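Local coordinates for protein lysine-sensitive aspartokinase 3 (Escherichia coli, PDB 2J0W) that catalyses the ATP-dependent phosphorylation of L-aspartate to 4-phospho-L-aspartate, the first step toward lysine, and is feedback-inhibited by lysine, at residues Val145-Asp150 against Ile159-Glu164; Ala155-Ala160 against Ala205-Glu210; Gln169-Leu174 against Glu210-Ser215; Ser201-Ala206 against Leu264-Arg269. All coordinates share one frame; numbering follows the deposited sequence.

How the contacts relate
All four contacts lie in the amino acid kinase domain, and none has a direct hydrogen bond between its two segments, so packing carries each. Contacts 1, 3 and 4 are buried, contact 4 with an exposed margin at Leu265 and Arg269; contact 2 is only partly buried. Helix 159-176 serves contacts 1, 2 and 3, and helix 200-211 contacts 2, 3 and 4, set in the last against helix 264-270. Contacts 2 and 3 are purely aliphatic, contact 1 adds the Met146 sulfur, and contact 4 adds an aromatic ring edge, a water bridge and the bound aspartate. The Glu210-Arg269 salt bridge ties contacts 2, 3 and 4.

Contact 1: residues Val145-Asp150 against Ile159-Glu164; sequences VMRTND and IAALAE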
loop_
_atom_site.group_PDB
_atom_site.type_symbol
_atom_site.label_atom_id
_atom_site.label_comp_id
_atom_site.label_asym_id
_atom_site.label_seq_id
_atom_site.Cartn_x
_atom_site.Cartn_y
_atom_site.Cartn_z
ATOM N N VAL A 145 31.649 6.582 23.532
ATOM C CA VAL A 145 30.663 5.534 23.709
ATOM C C VAL A 145 29.658 5.314 22.597
ATOM O O VAL A 145 29.329 4.167 22.287
ATOM C CB VAL A 145 29.905 5.750 25.008
ATOM C CG1 VAL A 145 28.519 5.150 24.908
ATOM C CG2 VAL A 145 30.689 5.107 26.153
ATOM N N MET A 146 29.168 6.396 22.000
ATOM C CA MET A 146 28.163 6.321 20.936
ATOM C C MET A 146 28.705 5.839 19.596
ATOM O O MET A 146 28.881 6.642 18.678
ATOM C CB MET A 146 27.532 7.706 20.757
ATOM C CG MET A 146 26.382 7.774 19.778
ATOM S SD MET A 146 25.009 6.751 20.320
ATOM C CE MET A 146 24.418 7.708 21.657
ATOM N N ARG A 147 28.967 4.537 19.472
ATOM C CA ARG A 147 29.479 3.979 18.220
ATOM C C ARG A 147 28.371 3.837 17.199
ATOM O O ARG A 147 27.289 3.343 17.523
ATOM C CB ARG A 147 30.081 2.604 18.437
ATOM C CG ARG A 147 30.811 2.076 17.206
ATOM C CD ARG A 147 32.299 2.179 17.431
ATOM N NE ARG A 147 32.640 3.498 17.956
ATOM C CZ ARG A 147 33.688 3.738 18.735
ATOM N NH1 ARG A 147 34.500 2.741 19.077
ATOM N NH2 ARG A 147 33.920 4.967 19.179
ATOM N N THR A 148 28.632 4.252 15.959
ATOM C CA THR A 148 27.627 4.143 14.899
ATOM C C THR A 148 28.283 3.598 13.643
ATOM O O THR A 148 29.475 3.373 13.614
ATOM C CB THR A 148 26.997 5.523 14.551
ATOM O OG1 THR A 148 27.936 6.319 13.807
ATOM C CG2 THR A 148 26.609 6.269 15.827
ATOM N N ASN A 149 27.494 3.375 12.606
ATOM C CA ASN A 149 28.029 2.901 11.347
ATOM C C ASN A 149 28.708 4.105 10.685
ATOM O O ASN A 149 28.907 5.140 11.318
ATOM C CB ASN A 149 26.898 2.417 10.445
ATOM C CG ASN A 149 25.816 3.458 10.279
ATOM O OD1 ASN A 149 26.064 4.656 10.423
ATOM N ND2 ASN A 149 24.610 3.011 9.967
ATOM N N ASP A 150 29.010 3.975 9.397
ATOM C CA ASP A 150 29.672 5.036 8.646
ATOM C C ASP A 150 28.729 5.848 7.764
ATOM O O ASP A 150 29.183 6.571 6.867
ATOM C CB ASP A 150 30.790 4.439 7.789
ATOM C CG ASP A 150 30.276 3.438 6.767
ATOM O OD1 ASP A 150 31.081 2.592 6.314
ATOM O OD2 ASP A 150 29.077 3.499 6.406
ATOM N N ILE A 159 23.859 -0.745 18.959
ATOM C CA ILE A 159 23.415 -1.038 20.328
ATOM C C ILE A 159 24.334 -1.870 21.226
ATOM O O ILE A 159 24.547 -1.516 22.394
ATOM C CB ILE A 159 22.041 -1.703 20.329
ATOM C CG1 ILE A 159 21.111 -0.933 19.394
ATOM C CG2 ILE A 159 21.470 -1.695 21.749
ATOM C CD1 ILE A 159 21.109 0.570 19.630
ATOM N N ALA A 160 24.868 -2.971 20.700
ATOM C CA ALA A 160 25.767 -3.816 21.487
ATOM C C ALA A 160 26.980 -3.005 21.928
ATOM O O ALA A 160 27.280 -2.924 23.126
ATOM C CB ALA A 160 26.225 -5.031 20.669
ATOM N N ALA A 161 27.663 -2.401 20.953
ATOM C CA ALA A 161 28.862 -1.601 21.209
ATOM C C ALA A 161 28.603 -0.515 22.247
ATOM O O ALA A 161 29.396 -0.312 23.174
ATOM C CB ALA A 161 29.366 -0.982 19.907
ATOM N N LEU A 162 27.478 0.173 22.092
ATOM C CA LEU A 162 27.095 1.240 23.009
ATOM C C LEU A 162 26.936 0.729 24.440
ATOM O O LEU A 162 27.088 1.489 25.396
ATOM C CB LEU A 162 25.783 1.859 22.548
ATOM C CG LEU A 162 25.273 3.049 23.339
ATOM C CD1 LEU A 162 26.241 4.197 23.174
ATOM C CD2 LEU A 162 23.905 3.455 22.828
ATOM N N ALA A 163 26.624 -0.555 24.589
ATOM C CA ALA A 163 26.451 -1.136 25.909
ATOM C C ALA A 163 27.788 -1.431 26.584
ATOM O O ALA A 163 28.009 -1.026 27.715
ATOM C CB ALA A 163 25.605 -2.404 25.814
ATOM N N GLU A 164 28.680 -2.133 25.904
ATOM C CA GLU A 164 29.979 -2.451 26.493
ATOM C C GLU A 164 30.715 -1.167 26.880
ATOM O O GLU A 164 31.134 -0.999 28.035
ATOM C CB GLU A 164 30.832 -3.245 25.501
ATOM C CG GLU A 164 30.099 -4.423 24.893
ATOM C CD GLU A 164 30.705 -4.870 23.581
ATOM O OE1 GLU A 164 30.011 -5.569 22.814
ATOM O OE2 GLU A 164 31.877 -4.524 23.314
#
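Leu162 reaches out from the first turns of helix 159-176 and sets its CD1 methyl against the loop around Met146, where the backbones come nearest, 5.6 Å between the CA atoms of these two residues. The packing is tight here: Leu162 CD1 lies 3.6 Å from Met146 CA and 4.0 Å from Met146 SD. With CG anti to the backbone N (chi1 -176°), Leu162 delivers that methyl to the loop, although its CB does not start out in that direction. Val145 meets the same leucine from another side, the two side chains crossing at about a right angle, though their exact spacing is doubtful. Met146 is the centre of an inverse gamma turn, closed by a weak bond from Arg147 N to Val145 O of 2.9 Å, and the loop bends where the methyl meets it. In the amino acid kinase domain this segment is part of the loop linking strand 137-139 to helix 159-176. The other flank is looser. Arg147 CB rests on Ala161 CB at 3.9 Å, a single aliphatic touch between two partly exposed residues; beyond it the arginine chain turns away, and its NH2 is hydrogen-bonded to Ser187 OG.

Contact 2: residues Ala155-Ala160 against Ala205-Glu210; sequences AEPDIA and AALLAE
Leu207 faces Pro157 and Ile159 across a small apolar seam in the amino acid kinase fold, a three-layer alpha-beta-alpha sandwich. The seam runs between the loop and first turn that begin helix 159-176 and the middle of helix 200-211, whose first turn holds the substrate-binding residues Gly200 and Ser201. Followed outward, Leu207 starts with CB directed at the opposite segment but still too far from it to pack. CG sits anti to the carbonyl carbon (chi1 -64°), which carries the branch point out toward the turn. Leu207 CG is 4.9 Å from Pro157 CG. The two methyls then divide the work. CD1 comes up beside the proline ring, 4.3 Å from Pro157 CB, while CD2 lies 4.1 Å from Pro157 CG and 4.3 Å from Ile159 CD1, touching both residues. Pro157 and Leu207 cross at about a right angle, so the ring is met by methyl groups rather than by the length of the leucine. Ile159 reaches CD2 through its bent chain, its CB not pointing that way. Farther along, Glu210 approaches the seam more loosely, and its OE1 is engaged in a salt bridge with Arg269 NH2. Between Pro157 and Ile159, Asp158 holds the N-cap position of helix 159-176, its OD1 accepting the backbone N-H of Ala161.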
loop_
_atom_site.group_PDB
_atom_site.type_symbol
_atom_site.label_atom_id
_atom_site.label_comp_id
_atom_site.label_asym_id
_atom_site.label_seq_id
_atom_site.Cartn_x
_atom_site.Cartn_y
_atom_site.Cartn_z
ATOM N N ALA A 155 23.828 8.710 10.939
ATOM C CA ALA A 155 24.459 7.466 11.348
ATOM C C ALA A 155 23.514 6.650 12.210
ATOM O O ALA A 155 22.686 7.193 12.921
ATOM C CB ALA A 155 25.742 7.759 12.119
ATOM N N GLU A 156 23.648 5.336 12.145
ATOM C CA GLU A 156 22.794 4.454 12.916
ATOM C C GLU A 156 23.594 3.809 14.041
ATOM O O GLU A 156 24.659 3.223 13.813
ATOM C CB GLU A 156 22.209 3.386 12.007
ATOM C CG GLU A 156 21.369 3.959 10.879
ATOM C CD GLU A 156 21.155 2.963 9.755
ATOM O OE1 GLU A 156 20.998 1.759 10.064
ATOM O OE2 GLU A 156 21.134 3.383 8.572
ATOM N N PRO A 157 23.083 3.910 15.277
ATOM C CA PRO A 157 23.722 3.358 16.475
ATOM C C PRO A 157 23.910 1.855 16.525
ATOM O O PRO A 157 23.043 1.104 16.112
ATOM C CB PRO A 157 22.829 3.864 17.610
ATOM C CG PRO A 157 21.487 3.975 16.964
ATOM C CD PRO A 157 21.816 4.582 15.617
ATOM N N ASP A 158 25.070 1.439 17.028
ATOM C CA ASP A 158 25.394 0.026 17.215
ATOM C C ASP A 158 25.074 -0.262 18.700
ATOM O O ASP A 158 25.913 -0.037 19.587
ATOM C CB ASP A 158 26.890 -0.227 16.933
ATOM C CG ASP A 158 27.315 -1.676 17.213
ATOM O OD1 ASP A 158 27.090 -2.169 18.344
ATOM O OD2 ASP A 158 27.880 -2.322 16.303
ATOM N N ILE A 159 23.859 -0.745 18.959
ATOM C CA ILE A 159 23.415 -1.038 20.328
ATOM C C ILE A 159 24.334 -1.870 21.226
ATOM O O ILE A 159 24.547 -1.516 22.394
ATOM C CB ILE A 159 22.041 -1.703 20.329
ATOM C CG1 ILE A 159 21.111 -0.933 19.394
ATOM C CG2 ILE A 159 21.470 -1.695 21.749
ATOM C CD1 ILE A 159 21.109 0.570 19.630
ATOM N N ALA A 160 24.868 -2.971 20.700
ATOM C CA ALA A 160 25.767 -3.816 21.487
ATOM C C ALA A 160 26.980 -3.005 21.928
ATOM O O ALA A 160 27.280 -2.924 23.126
ATOM C CB ALA A 160 26.225 -5.031 20.669
ATOM N N ALA A 205 19.488 10.686 24.012
ATOM C CA ALA A 205 19.030 10.592 25.386
ATOM C C ALA A 205 18.390 9.249 25.663
ATOM O O ALA A 205 18.655 8.640 26.689
ATOM C CB ALA A 205 18.061 11.714 25.693
ATOM N N ALA A 206 17.543 8.787 24.753
ATOM C CA ALA A 206 16.900 7.491 24.922
ATOM C C ALA A 206 17.938 6.369 24.855
ATOM O O ALA A 206 17.879 5.417 25.631
ATOM C CB ALA A 206 15.850 7.287 23.843
ATOM N N LEU A 207 18.896 6.497 23.935
ATOM C CA LEU A 207 19.939 5.486 23.732
ATOM C C LEU A 207 20.797 5.186 24.955
ATOM O O LEU A 207 20.987 4.021 25.323
ATOM C CB LEU A 207 20.850 5.894 22.565
ATOM C CG LEU A 207 20.176 5.972 21.188
ATOM C CD1 LEU A 207 21.046 6.774 20.231
ATOM C CD2 LEU A 207 19.907 4.570 20.653
ATOM N N LEU A 208 21.324 6.240 25.568
ATOM C CA LEU A 208 22.177 6.104 26.746
ATOM C C LEU A 208 21.358 5.668 27.965
ATOM O O LEU A 208 21.883 5.042 28.896
ATOM C CB LEU A 208 22.882 7.435 27.023
ATOM C CG LEU A 208 23.736 7.973 25.868
ATOM C CD1 LEU A 208 23.767 9.489 25.899
ATOM C CD2 LEU A 208 25.126 7.406 25.970
ATOM N N ALA A 209 20.068 6.005 27.945
ATOM C CA ALA A 209 19.157 5.642 29.025
ATOM C C ALA A 209 19.010 4.119 29.016
ATOM O O ALA A 209 19.098 3.469 30.062
ATOM C CB ALA A 209 17.809 6.304 28.814
ATOM N N GLU A 210 18.796 3.560 27.827
ATOM C CA GLU A 210 18.660 2.122 27.674
ATOM C C GLU A 210 19.965 1.435 28.017
ATOM O O GLU A 210 19.989 0.466 28.778
ATOM C CB GLU A 210 18.280 1.774 26.242
ATOM C CG GLU A 210 18.612 0.349 25.854
ATOM C CD GLU A 210 17.967 -0.045 24.547
ATOM O OE1 GLU A 210 18.015 0.764 23.595
ATOM O OE2 GLU A 210 17.415 -1.162 24.470
#

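Contact 3: residues Gln169-Leu174 against Glu210-Ser215; sequences QLLPRL and EALHAS
Leu212 meets three leucines of helix 159-176, and these apolar contacts make up the whole interaction between the two segments. Leu174 and Leu212 reach toward each other tip to tip; the distance of 3.3 Å between Leu174 CD1 and Leu212 CD1 is short for two methyls, and its exact value is doubtful. Leu170 comes at about a right angle and puts its CD2 3.7 Å from the same Leu212 CD1. The other branch, Leu212 CD2, is more loosely met by Leu171 CD1 at 4.5 Å. One methyl of Leu212 therefore lies against two buried leucines, the other against a partly exposed one.

Backbone bonds define the helix end at which Leu212 sits. It is the first residue to leave helical geometry at the end of helix 200-211, and the end is a Schellman motif with His213 as the C-prime residue at positive phi (54°). The two bonds that define it run from Ala214 N to Ala209 O at 2.9 Å and from His213 N to Glu210 O at 3.1 Å. On the facing helix, Pro172 interrupts the regular bonding and the helix kinks there, yet Leu174 N still bonds to Leu170 O.

Polar groups stay at the margin, where the Arg173 guanidinium lies over Pro172 CB and its NE forms a salt bridge with Glu176.

The leucine cluster settles onto the central sheet: Leu170 and Leu174 touch Val179 of strand 178-182, Leu174 and Leu212 touch Leu35 of strand 33-38, and Leu212 also packs on Ala166 of helix 159-176.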
loop_
_atom_site.group_PDB
_atom_site.type_symbol
_atom_site.label_atom_id
_atom_site.label_comp_id
_atom_site.label_asym_id
_atom_site.label_seq_id
_atom_site.Cartn_x
_atom_site.Cartn_y
_atom_site.Cartn_z
ATOM N N GLN A 169 33.357 3.015 30.372
ATOM C CA GLN A 169 33.915 4.361 30.435
ATOM C C GLN A 169 32.988 5.412 31.018
ATOM O O GLN A 169 33.456 6.404 31.582
ATOM C CB GLN A 169 34.333 4.832 29.045
ATOM C CG GLN A 169 35.232 3.888 28.285
ATOM C CD GLN A 169 36.168 4.632 27.343
ATOM O OE1 GLN A 169 37.149 5.244 27.779
ATOM N NE2 GLN A 169 35.862 4.596 26.049
ATOM N N LEU A 170 31.682 5.202 30.874
ATOM C CA LEU A 170 30.692 6.160 31.353
ATOM C C LEU A 170 30.102 5.860 32.726
ATOM O O LEU A 170 29.773 6.779 33.482
ATOM C CB LEU A 170 29.549 6.286 30.332
ATOM C CG LEU A 170 28.511 7.369 30.663
ATOM C CD1 LEU A 170 29.172 8.729 30.607
ATOM C CD2 LEU A 170 27.357 7.323 29.695
ATOM N N LEU A 171 29.956 4.580 33.050
ATOM C CA LEU A 171 29.381 4.204 34.332
ATOM C C LEU A 171 30.224 4.744 35.485
ATOM O O LEU A 171 29.719 5.467 36.348
ATOM C CB LEU A 171 29.244 2.684 34.423
ATOM C CG LEU A 171 28.458 2.185 35.633
ATOM C CD1 LEU A 171 27.072 2.773 35.620
ATOM C CD2 LEU A 171 28.389 0.672 35.603
ATOM N N PRO A 172 31.522 4.410 35.513
ATOM C CA PRO A 172 32.385 4.902 36.592
ATOM C C PRO A 172 32.238 6.404 36.811
ATOM O O PRO A 172 32.221 6.873 37.949
ATOM C CB PRO A 172 33.781 4.518 36.117
ATOM C CG PRO A 172 33.527 3.214 35.413
ATOM C CD PRO A 172 32.261 3.499 34.618
ATOM N N ARG A 173 32.124 7.154 35.718
ATOM C CA ARG A 173 31.977 8.602 35.815
ATOM C C ARG A 173 30.646 9.005 36.461
ATOM O O ARG A 173 30.557 10.060 37.093
ATOM C CB ARG A 173 32.103 9.247 34.426
ATOM C CG ARG A 173 33.472 9.845 34.096
ATOM C CD ARG A 173 34.558 8.791 34.018
ATOM N NE ARG A 173 35.049 8.391 35.334
ATOM C CZ ARG A 173 35.936 7.421 35.534
ATOM N NH1 ARG A 173 36.427 6.746 34.502
ATOM N NH2 ARG A 173 36.347 7.133 36.762
ATOM N N LEU A 174 29.621 8.170 36.297
ATOM C CA LEU A 174 28.302 8.441 36.873
ATOM C C LEU A 174 28.289 8.152 38.363
ATOM O O LEU A 174 27.558 8.783 39.122
ATOM C CB LEU A 174 27.224 7.599 36.189
ATOM C CG LEU A 174 26.783 8.027 34.786
ATOM C CD1 LEU A 174 25.768 7.030 34.277
ATOM C CD2 LEU A 174 26.177 9.434 34.805
ATOM N N GLU A 210 18.796 3.560 27.827
ATOM C CA GLU A 210 18.660 2.122 27.674
ATOM C C GLU A 210 19.965 1.435 28.017
ATOM O O GLU A 210 19.989 0.466 28.778
ATOM C CB GLU A 210 18.280 1.774 26.242
ATOM C CG GLU A 210 18.612 0.349 25.854
ATOM C CD GLU A 210 17.967 -0.045 24.547
ATOM O OE1 GLU A 210 18.015 0.764 23.595
ATOM O OE2 GLU A 210 17.415 -1.162 24.470
ATOM N N ALA A 211 21.052 1.944 27.450
ATOM C CA ALA A 211 22.376 1.375 27.686
ATOM C C ALA A 211 22.784 1.399 29.154
ATOM O O ALA A 211 23.553 0.543 29.596
ATOM C CB ALA A 211 23.421 2.107 26.849
ATOM N N LEU A 212 22.283 2.376 29.907
ATOM C CA LEU A 212 22.630 2.478 31.317
ATOM C C LEU A 212 21.538 1.988 32.269
ATOM O O LEU A 212 21.652 2.136 33.481
ATOM C CB LEU A 212 22.994 3.920 31.658
ATOM C CG LEU A 212 24.268 4.530 31.051
ATOM C CD1 LEU A 212 24.362 6.011 31.451
ATOM C CD2 LEU A 212 25.499 3.775 31.524
ATOM N N HIS A 213 20.477 1.409 31.721
ATOM C CA HIS A 213 19.367 0.911 32.544
ATOM C C HIS A 213 18.842 2.022 33.445
ATOM O O HIS A 213 18.871 1.917 34.667
ATOM C CB HIS A 213 19.835 -0.248 33.414
ATOM C CG HIS A 213 20.748 -1.206 32.694
ATOM N ND1 HIS A 213 20.369 -1.902 31.571
ATOM C CD2 HIS A 213 22.035 -1.549 32.937
ATOM C CE1 HIS A 213 21.387 -2.640 31.142
ATOM N NE2 HIS A 213 22.405 -2.443 31.954
ATOM N N ALA A 214 18.354 3.088 32.830
ATOM C CA ALA A 214 17.821 4.226 33.569
ATOM C C ALA A 214 16.352 4.011 33.898
ATOM O O ALA A 214 15.640 3.278 33.205
ATOM C CB ALA A 214 17.969 5.494 32.742
ATOM N N SER A 215 15.907 4.669 34.959
ATOM C CA SER A 215 14.529 4.584 35.388
ATOM C C SER A 215 13.702 5.534 34.550
ATOM O O SER A 215 12.477 5.415 34.491
ATOM C CB SER A 215 14.389 4.981 36.859
ATOM O OG SER A 215 15.641 5.263 37.452
#

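Contact 4: residues Ser201-Ala206 against Leu264-Arg269; sequences SDYTAA and LLPAVR. With ASP (aspartic acid), chain B.
Pro266 packs into the angle between Tyr203 and Ala206, and these apolar contacts make up the direct packing between the two segments. Tyr203 meets the proline with its ring edge: CE1 is 4.0 Å from Pro266 CG, with Pro266 CD in the plane of the ring, and the two side chains cross at about a right angle. A chi1 of -167°, with CG anti to the backbone N, swings the ring to this side of its helix. Ala206 CB lies 4.1 Å from Pro266 CB, and this is where the backbones are nearest. The alanine at the nearest point fits a separation of 8.7 Å between the helix axes. With a crossing angle of 19°, the two segments form a nearly parallel pair in the amino acid kinase domain.

The polar link is by water. A single molecule lies in the plane of the Tyr203 ring, 2.8 Å from Tyr203 OH, and accepts a bond from Arg269 NH1. The guanidinium of Arg269 has one face over Pro266 CA, and its NH2 forms a salt bridge with Glu210.

At the N-terminal end of segment 201-206, the interaction is with substrate. Ser201 N donates to OD2 of the bound aspartic acid at 2.8 Å, with an N-H...O angle of 148°. This carboxylate, the one phosphorylated in the reaction, meets the N-terminal end of helix 200-211, whose dipole would probably stabilise its negative charge. Thr45, Glu119, Arg198 and Gly199 also bind this aspartate, while Ser201 OG is hydrogen-bonded to Ser39 OG.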
loop_
_atom_site.group_PDB
_atom_site.type_symbol
_atom_site.label_atom_id
_atom_site.label_comp_id
_atom_site.label_asym_id
_atom_site.label_seq_id
_atom_site.Cartn_x
_atom_site.Cartn_y
_atom_site.Cartn_z
ATOM N N SER A 201 19.464 14.686 19.153
ATOM C CA SER A 201 19.792 14.758 20.571
ATOM C C SER A 201 18.754 14.015 21.418
ATOM O O SER A 201 19.073 13.579 22.520
ATOM C CB SER A 201 19.908 16.213 21.039
ATOM O OG SER A 201 21.080 16.819 20.515
ATOM N N ASP A 202 17.522 13.876 20.909
ATOM C CA ASP A 202 16.469 13.161 21.643
ATOM C C ASP A 202 16.844 11.700 21.638
ATOM O O ASP A 202 16.794 11.001 22.662
ATOM C CB ASP A 202 15.099 13.273 20.965
ATOM C CG ASP A 202 14.508 14.654 21.057
ATOM O OD1 ASP A 202 14.620 15.281 22.142
ATOM O OD2 ASP A 202 13.915 15.099 20.042
ATOM N N TYR A 203 17.214 11.253 20.450
ATOM C CA TYR A 203 17.588 9.877 20.242
ATOM C C TYR A 203 18.734 9.509 21.181
ATOM O O TYR A 203 18.691 8.472 21.847
ATOM C CB TYR A 203 17.968 9.686 18.774
ATOM C CG TYR A 203 18.074 8.250 18.333
ATOM C CD1 TYR A 203 17.463 7.226 19.058
ATOM C CD2 TYR A 203 18.769 7.913 17.171
ATOM C CE1 TYR A 203 17.545 5.905 18.634
ATOM C CE2 TYR A 203 18.854 6.598 16.740
ATOM C CZ TYR A 203 18.239 5.600 17.471
ATOM O OH TYR A 203 18.286 4.303 17.021
ATOM N N THR A 204 19.742 10.371 21.263
ATOM C CA THR A 204 20.881 10.098 22.126
ATOM C C THR A 204 20.446 9.889 23.571
ATOM O O THR A 204 20.971 9.031 24.277
ATOM C CB THR A 204 21.899 11.257 22.100
ATOM O OG1 THR A 204 22.387 11.435 20.768
ATOM C CG2 THR A 204 23.068 10.957 23.027
ATOM N N ALA A 205 19.488 10.686 24.012
ATOM C CA ALA A 205 19.030 10.592 25.386
ATOM C C ALA A 205 18.390 9.249 25.663
ATOM O O ALA A 205 18.655 8.640 26.689
ATOM C CB ALA A 205 18.061 11.714 25.693
ATOM N N ALA A 206 17.543 8.787 24.753
ATOM C CA ALA A 206 16.900 7.491 24.922
ATOM C C ALA A 206 17.938 6.369 24.855
ATOM O O ALA A 206 17.879 5.417 25.631
ATOM C CB ALA A 206 15.850 7.287 23.843
ATOM N N LEU A 264 11.786 6.819 20.774
ATOM C CA LEU A 264 11.064 5.737 21.442
ATOM C C LEU A 264 11.503 4.293 21.167
ATOM O O LEU A 264 11.110 3.382 21.906
ATOM C CB LEU A 264 9.559 5.900 21.173
ATOM C CG LEU A 264 9.014 7.289 21.583
ATOM C CD1 LEU A 264 7.557 7.486 21.144
ATOM C CD2 LEU A 264 9.156 7.449 23.090
ATOM N N LEU A 265 12.311 4.062 20.134
ATOM C CA LEU A 265 12.758 2.698 19.880
ATOM C C LEU A 265 13.420 2.139 21.131
ATOM O O LEU A 265 13.095 1.044 21.575
ATOM C CB LEU A 265 13.745 2.638 18.718
ATOM C CG LEU A 265 13.172 2.744 17.307
ATOM C CD1 LEU A 265 14.329 2.640 16.290
ATOM C CD2 LEU A 265 12.122 1.641 17.088
ATOM N N PRO A 266 14.384 2.872 21.703
ATOM C CA PRO A 266 15.003 2.323 22.912
ATOM C C PRO A 266 13.978 2.307 24.042
ATOM O O PRO A 266 13.971 1.400 24.871
ATOM C CB PRO A 266 16.160 3.291 23.184
ATOM C CG PRO A 266 16.525 3.771 21.811
ATOM C CD PRO A 266 15.170 4.007 21.184
ATOM N N ALA A 267 13.112 3.315 24.061
ATOM C CA ALA A 267 12.081 3.423 25.091
ATOM C C ALA A 267 11.270 2.137 25.170
ATOM O O ALA A 267 11.105 1.560 26.244
ATOM C CB ALA A 267 11.162 4.600 24.790
ATOM N N VAL A 268 10.768 1.700 24.020
ATOM C CA VAL A 268 9.980 0.484 23.921
ATOM C C VAL A 268 10.819 -0.739 24.263
ATOM O O VAL A 268 10.374 -1.618 24.997
ATOM C CB VAL A 268 9.417 0.298 22.495
ATOM C CG1 VAL A 268 8.760 -1.066 22.363
ATOM C CG2 VAL A 268 8.416 1.390 22.188
ATOM N N ARG A 269 12.032 -0.797 23.732
ATOM C CA ARG A 269 12.902 -1.934 23.985
ATOM C C ARG A 269 13.274 -2.165 25.442
ATOM O O ARG A 269 13.604 -3.291 25.815
ATOM C CB ARG A 269 14.180 -1.817 23.160
ATOM C CG ARG A 269 13.948 -1.889 21.664
ATOM C CD ARG A 269 15.198 -2.393 20.997
ATOM N NE ARG A 269 16.360 -1.542 21.246
ATOM C CZ ARG A 269 16.709 -0.513 20.478
ATOM N NH1 ARG A 269 15.985 -0.198 19.405
ATOM N NH2 ARG A 269 17.797 0.186 20.771
HETATM N N ASP B . 21.857 19.950 17.398
HETATM C CA ASP B . 21.178 19.115 16.410
HETATM C C ASP B . 20.218 20.040 15.630
HETATM O O ASP B . 20.303 21.278 15.821
HETATM C CB ASP B . 20.459 17.933 17.131
HETATM C CG ASP B . 19.261 18.289 18.039
HETATM O OD1 ASP B . 18.922 19.509 18.141
HETATM O OD2 ASP B . 18.649 17.346 18.661
HETATM O OXT ASP B . 19.354 19.506 14.853
HETATM O O HOH W 1 17.184 1.797 17.665
#